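Local structure of PlyP35 (Listeria phage P35, 6S3Y) at residues N7-D12 against G105-T110; N43-T48 against I62-A67. The protein is the cell wall-binding part of a phage endolysin, which probably anchors the lytic enzyme to the Listeria cell wall. All coordinates share one frame; numbering follows the deposited sequence.

Contact 1: N7-D12 against G105-T110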
loop_
_atom_site.group_PDB
_atom_site.type_symbol
_atom_site.label_atom_id
_atom_site.label_comp_id
_atom_site.label_asym_id
_atom_site.label_seq_id
_atom_site.Cartn_x
_atom_site.Cartn_y
_atom_site.Cartn_z
ATOM N N ASN A 7 12.064 -14.948 -2.438
ATOM C CA ASN A 7 11.101 -14.696 -3.536
ATOM C C ASN A 7 9.850 -14.074 -2.910
ATOM O O ASN A 7 9.362 -14.615 -1.911
ATOM C CB ASN A 7 10.799 -15.977 -4.301
ATOM C CG ASN A 7 12.027 -16.487 -5.024
ATOM O OD1 ASN A 7 12.561 -15.807 -5.886
ATOM N ND2 ASN A 7 12.457 -17.685 -4.694
ATOM N N ILE A 8 9.366 -12.976 -3.479
ATOM C CA ILE A 8 8.193 -12.247 -2.932
ATOM C C ILE A 8 7.173 -12.061 -4.043
ATOM O O ILE A 8 7.549 -12.028 -5.230
ATOM C CB ILE A 8 8.596 -10.905 -2.297
ATOM C CG1 ILE A 8 9.019 -9.872 -3.346
ATOM C CG2 ILE A 8 9.651 -11.113 -1.235
ATOM C CD1 ILE A 8 9.238 -8.470 -2.732
ATOM N N VAL A 9 5.921 -11.911 -3.641
ATOM C CA VAL A 9 4.819 -11.520 -4.551
ATOM C C VAL A 9 4.060 -10.370 -3.889
ATOM O O VAL A 9 3.686 -10.475 -2.700
ATOM C CB VAL A 9 3.927 -12.726 -4.921
ATOM C CG1 VAL A 9 3.541 -13.520 -3.712
ATOM C CG2 VAL A 9 2.694 -12.311 -5.710
ATOM N N ILE A 10 3.888 -9.287 -4.639
ATOM C CA ILE A 10 3.181 -8.081 -4.144
ATOM C C ILE A 10 1.704 -8.484 -3.956
ATOM O O ILE A 10 1.135 -9.152 -4.852
ATOM C CB ILE A 10 3.408 -6.883 -5.080
ATOM C CG1 ILE A 10 4.679 -6.112 -4.697
ATOM C CG2 ILE A 10 2.202 -5.937 -5.080
ATOM C CD1 ILE A 10 5.917 -6.959 -4.584
ATOM N N LYS A 11 1.121 -8.102 -2.826
ATOM C CA LYS A 11 -0.254 -8.536 -2.440
ATOM C C LYS A 11 -1.290 -8.010 -3.434
ATOM O O LYS A 11 -1.048 -6.978 -4.112
ATOM C CB LYS A 11 -0.610 -8.088 -1.026
ATOM C CG LYS A 11 0.194 -8.761 0.072
ATOM C CD LYS A 11 -0.171 -8.195 1.453
ATOM C CE LYS A 11 0.493 -8.970 2.560
ATOM N NZ LYS A 11 0.325 -8.319 3.868
ATOM N N ASP A 12 -2.445 -8.670 -3.443
ATOM C CA ASP A 12 -3.608 -8.330 -4.298
ATOM C C ASP A 12 -4.521 -7.350 -3.555
ATOM O O ASP A 12 -5.776 -7.451 -3.723
ATOM C CB ASP A 12 -4.365 -9.627 -4.649
ATOM C CG ASP A 12 -5.345 -9.440 -5.799
ATOM O OD1 ASP A 12 -4.982 -8.744 -6.779
ATOM O OD2 ASP A 12 -6.457 -9.944 -5.657
ATOM N N GLY A 105 0.523 -8.584 -7.684
ATOM C CA GLY A 105 1.094 -9.858 -8.162
ATOM C C GLY A 105 2.507 -9.725 -8.709
ATOM O O GLY A 105 3.054 -10.747 -9.120
ATOM N N PHE A 106 3.112 -8.536 -8.693
ATOM C CA PHE A 106 4.540 -8.346 -9.074
ATOM C C PHE A 106 5.398 -9.398 -8.371
ATOM O O PHE A 106 5.298 -9.515 -7.140
ATOM C CB PHE A 106 5.038 -6.939 -8.724
ATOM C CG PHE A 106 6.459 -6.654 -9.153
ATOM C CD1 PHE A 106 6.724 -6.188 -10.431
ATOM C CD2 PHE A 106 7.525 -6.864 -8.284
ATOM C CE1 PHE A 106 8.030 -5.943 -10.846
ATOM C CE2 PHE A 106 8.823 -6.599 -8.688
ATOM C CZ PHE A 106 9.077 -6.147 -9.970
ATOM N N LYS A 107 6.223 -10.110 -9.131
ATOM C CA LYS A 107 7.136 -11.156 -8.600
ATOM C C LYS A 107 8.539 -10.557 -8.470
ATOM O O LYS A 107 9.055 -10.046 -9.462
ATOM C CB LYS A 107 7.141 -12.387 -9.522
ATOM C CG LYS A 107 5.777 -13.043 -9.772
ATOM C CD LYS A 107 5.075 -13.449 -8.494
ATOM C CE LYS A 107 3.794 -14.248 -8.692
ATOM N NZ LYS A 107 2.653 -13.417 -9.160
ATOM N N GLY A 108 9.115 -10.562 -7.284
ATOM C CA GLY A 108 10.422 -9.930 -7.060
ATOM C C GLY A 108 11.350 -10.807 -6.265
ATOM O O GLY A 108 10.891 -11.860 -5.764
ATOM N N ILE A 109 12.594 -10.372 -6.110
ATOM C CA ILE A 109 13.593 -11.035 -5.232
ATOM C C ILE A 109 14.156 -9.975 -4.293
ATOM O O ILE A 109 14.427 -8.868 -4.758
ATOM C CB ILE A 109 14.684 -11.716 -6.072
ATOM C CG1 ILE A 109 14.092 -12.758 -7.035
ATOM C CG2 ILE A 109 15.725 -12.368 -5.166
ATOM C CD1 ILE A 109 15.105 -13.358 -7.995
ATOM N N THR A 110 14.281 -10.293 -3.022
ATOM C CA THR A 110 14.855 -9.402 -1.998
ATOM C C THR A 110 15.737 -10.252 -1.089
ATOM O O THR A 110 16.026 -11.402 -1.463
ATOM C CB THR A 110 13.765 -8.622 -1.253
ATOM O OG1 THR A 110 14.399 -7.644 -0.419
ATOM C CG2 THR A 110 12.885 -9.511 -0.410
HETATM O O HOH W 1 10.910 -14.186 -7.579
#

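Contact 2: N43-T48 against I62-A67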
loop_
_atom_site.group_PDB
_atom_site.type_symbol
_atom_site.label_atom_id
_atom_site.label_comp_id
_atom_site.label_asym_id
_atom_site.label_seq_id
_atom_site.Cartn_x
_atom_site.Cartn_y
_atom_site.Cartn_z
ATOM N N ASN A 43 -6.719 14.606 1.451
ATOM C CA ASN A 43 -5.816 15.656 0.899
ATOM C C ASN A 43 -5.531 15.305 -0.563
ATOM O O ASN A 43 -6.264 14.479 -1.107
ATOM C CB ASN A 43 -4.568 15.858 1.759
ATOM C CG ASN A 43 -3.548 14.746 1.707
ATOM O OD1 ASN A 43 -3.736 13.747 1.006
ATOM N ND2 ASN A 43 -2.495 14.868 2.497
ATOM N N SER A 44 -4.538 15.907 -1.193
ATOM C CA SER A 44 -4.278 15.704 -2.642
ATOM C C SER A 44 -3.962 14.238 -2.938
ATOM O O SER A 44 -4.280 13.805 -4.031
ATOM C CB SER A 44 -3.180 16.599 -3.146
ATOM O OG SER A 44 -2.009 16.341 -2.414
ATOM N N HIS A 45 -3.371 13.486 -2.012
ATOM C CA HIS A 45 -2.831 12.131 -2.262
ATOM C C HIS A 45 -3.596 11.051 -1.491
ATOM O O HIS A 45 -3.291 9.871 -1.728
ATOM C CB HIS A 45 -1.324 12.111 -1.979
ATOM C CG HIS A 45 -0.524 12.759 -3.057
ATOM N ND1 HIS A 45 -0.644 14.104 -3.359
ATOM C CD2 HIS A 45 0.408 12.267 -3.907
ATOM C CE1 HIS A 45 0.164 14.404 -4.367
ATOM N NE2 HIS A 45 0.812 13.297 -4.720
ATOM N N TRP A 46 -4.526 11.392 -0.616
ATOM C CA TRP A 46 -5.135 10.408 0.313
ATOM C C TRP A 46 -6.644 10.588 0.405
ATOM O O TRP A 46 -7.151 11.717 0.278
ATOM C CB TRP A 46 -4.519 10.480 1.708
ATOM C CG TRP A 46 -3.078 10.078 1.760
ATOM C CD1 TRP A 46 -2.003 10.867 1.465
ATOM C CD2 TRP A 46 -2.556 8.781 2.105
ATOM N NE1 TRP A 46 -0.857 10.140 1.590
ATOM C CE2 TRP A 46 -1.158 8.859 1.986
ATOM C CE3 TRP A 46 -3.131 7.569 2.495
ATOM C CZ2 TRP A 46 -0.326 7.778 2.270
ATOM C CZ3 TRP A 46 -2.311 6.499 2.769
ATOM C CH2 TRP A 46 -0.926 6.609 2.675
ATOM N N TYR A 47 -7.317 9.467 0.650
ATOM C CA TYR A 47 -8.732 9.342 1.043
ATOM C C TYR A 47 -8.729 8.887 2.493
ATOM O O TYR A 47 -7.768 8.242 2.931
ATOM C CB TYR A 47 -9.490 8.350 0.143
ATOM C CG TYR A 47 -9.745 8.846 -1.250
ATOM C CD1 TYR A 47 -10.860 9.607 -1.538
ATOM C CD2 TYR A 47 -8.859 8.587 -2.283
ATOM C CE1 TYR A 47 -11.090 10.093 -2.819
ATOM C CE2 TYR A 47 -9.066 9.078 -3.563
ATOM C CZ TYR A 47 -10.185 9.831 -3.831
ATOM O OH TYR A 47 -10.401 10.361 -5.072
ATOM N N THR A 48 -9.815 9.168 3.204
ATOM C CA THR A 48 -10.067 8.595 4.534
ATOM C C THR A 48 -11.452 7.961 4.528
ATOM O O THR A 48 -12.242 8.278 3.651
ATOM C CB THR A 48 -9.886 9.648 5.637
ATOM O OG1 THR A 48 -10.009 9.001 6.905
ATOM C CG2 THR A 48 -10.883 10.774 5.541
ATOM N N ILE A 62 -6.268 5.774 2.701
ATOM C CA ILE A 62 -5.787 4.990 1.549
ATOM C C ILE A 62 -5.336 5.941 0.448
ATOM O O ILE A 62 -6.005 6.957 0.186
ATOM C CB ILE A 62 -6.860 3.966 1.097
ATOM C CG1 ILE A 62 -6.316 3.085 -0.027
ATOM C CG2 ILE A 62 -8.157 4.642 0.712
ATOM C CD1 ILE A 62 -7.071 1.777 -0.196
ATOM N N TYR A 63 -4.214 5.611 -0.177
ATOM C CA TYR A 63 -3.553 6.477 -1.178
ATOM C C TYR A 63 -4.410 6.552 -2.428
ATOM O O TYR A 63 -5.063 5.557 -2.763
ATOM C CB TYR A 63 -2.150 5.923 -1.395
ATOM C CG TYR A 63 -1.235 6.799 -2.203
ATOM C CD1 TYR A 63 -0.461 7.771 -1.592
ATOM C CD2 TYR A 63 -1.107 6.624 -3.568
ATOM C CE1 TYR A 63 0.444 8.539 -2.314
ATOM C CE2 TYR A 63 -0.209 7.376 -4.304
ATOM C CZ TYR A 63 0.574 8.332 -3.672
ATOM O OH TYR A 63 1.429 9.085 -4.407
ATOM N N HIS A 64 -4.430 7.697 -3.095
ATOM C CA HIS A 64 -5.447 8.061 -4.121
ATOM C C HIS A 64 -5.422 7.064 -5.281
ATOM O O HIS A 64 -6.505 6.765 -5.817
ATOM C CB HIS A 64 -5.245 9.498 -4.595
ATOM C CG HIS A 64 -4.090 9.680 -5.506
ATOM N ND1 HIS A 64 -2.754 9.630 -5.082
ATOM C CD2 HIS A 64 -4.064 9.876 -6.825
ATOM C CE1 HIS A 64 -1.967 9.812 -6.115
ATOM N NE2 HIS A 64 -2.739 9.973 -7.191
ATOM N N SER A 65 -4.247 6.540 -5.656
ATOM C CA SER A 65 -4.136 5.627 -6.831
ATOM C C SER A 65 -4.678 4.240 -6.503
ATOM O O SER A 65 -4.838 3.422 -7.386
ATOM C CB SER A 65 -2.735 5.609 -7.363
ATOM O OG SER A 65 -1.823 5.100 -6.400
HETATM N N MSE A 66 -4.984 3.950 -5.225
HETATM C CA MSE A 66 -5.580 2.676 -4.845
HETATM C C MSE A 66 -7.113 2.744 -4.736
HETATM O O MSE A 66 -7.743 1.764 -4.326
HETATM C CB MSE A 66 -4.974 2.180 -3.540
HETATM C CG MSE A 66 -3.490 2.030 -3.621
HETATM SE SE MSE A 66 -2.734 1.746 -1.884
HETATM C CE MSE A 66 -0.841 1.601 -2.363
ATOM N N ALA A 67 -7.716 3.873 -5.110
ATOM C CA ALA A 67 -9.158 4.033 -5.021
ATOM C C ALA A 67 -9.683 4.715 -6.281
ATOM O O ALA A 67 -9.301 5.853 -6.550
ATOM C CB ALA A 67 -9.555 4.827 -3.794
#

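Contact 1: N7-D12 against G105-T110
Ile8 and Gly108 form an antiparallel hydrogen-bonded pair, joined by two nearly straight backbone bonds. Ile8 N gives its hydrogen to Gly108 O at 3.0 Å, and Gly108 N gives its own to Ile8 O. Ile10 N then bonds to Phe106 O at 2.9 Å. Past this point the strand pairing ends, but Gly105 N still reaches Ile10 O in a more bent bond (144°). A water bridges Asn7 OD1 and Gly108 O, donating to both. Gly108 O therefore takes hydrogens from Ile8 N and from the water.

Val9 and Lys107 lie side by side on one face of the sheet. The lysine chain bends at chi2 and chi4 (-56° and -74°), which lays CD and CE against Val9 CG2 and turns NZ back toward its own segment. Lys107 NZ donates to Gly105 O at 2.7 Å, on a lone pair of the carbonyl. On the same face Asn7 OD1 meets Ile109 CG1 at 3.6 Å. The opposite face carries Ile8, whose CG2 touches Thr110 CG2 at 3.7 Å. Thr110 OG1 bonds to Pro119 O. Ile10 CD1 sits at the edge of the Phe106 ring, 4.0 Å from CD2. Strand 136-137 also pairs with strand 6-17. This is antiparallel sheet pairing between two distant parts of the chain, within an all-beta fold whose two family repeats belong to the SH3 clan.

Contact 2: N43-T48 against I62-A67
Tyr63 packs against the face of Trp46, their planes nearly perpendicular (89°), in an edge-to-face pair. Tyr63 CD1 lies 3.8 Å from Trp46 CE2, and Tyr63 CB stands over the six-membered ring in a CH-pi contact. With chi1 at -170°, CG of Tyr63 points away from the backbone N, and the ring runs across the indole toward His45. There Tyr63 OH comes to 3.4 Å from His45 CD2, at the imidazole edge.

His45 O lies over a face of the Tyr63 ring and accepts from His64 N at 2.8 Å. A weak second bond comes from His64 ND1. Tyr47 is on the other face of the sheet, where its CE2 edge meets His64 CA and its CB touches Ile62 CG2 at 4.0 Å.

Backbone bonds in both directions between Tyr47 and Ile62 set the register. Asn43 OD1 accepts from His45 N, closing an Asx turn, and Ser44 OG bonds to His45 ND1 at 2.8 Å. Outside the segments, Phe87 meets Tyr63 edge-to-face and Lys41 makes a cation-pi contact with Tyr47. His45, Trp46, Tyr63 and His64 form an aromatic cluster at the open end of the beta hairpin of strands 46-53 and 56-63, where the second strand runs into a 3-10 turn.

In the fold
The two contacts lie on opposite sides of the chain's centre, with their own centres about 23 Å apart. Their nearest atoms are about 9 Å apart, so they do not touch. Contact 1 joins strands 6-17 and 107-110, far apart in sequence. Contact 2 is local to one hairpin, and both its segments fall between those of contact 1 along the chain. They belong to different antiparallel sheets. Contact 1 pairs a segment from each of the two cell wall-binding repeats, whereas contact 2 stays within the first. Each of the two sheets takes strands from both repeats, so the repeats are interwoven in the fold of this wall-binding chain.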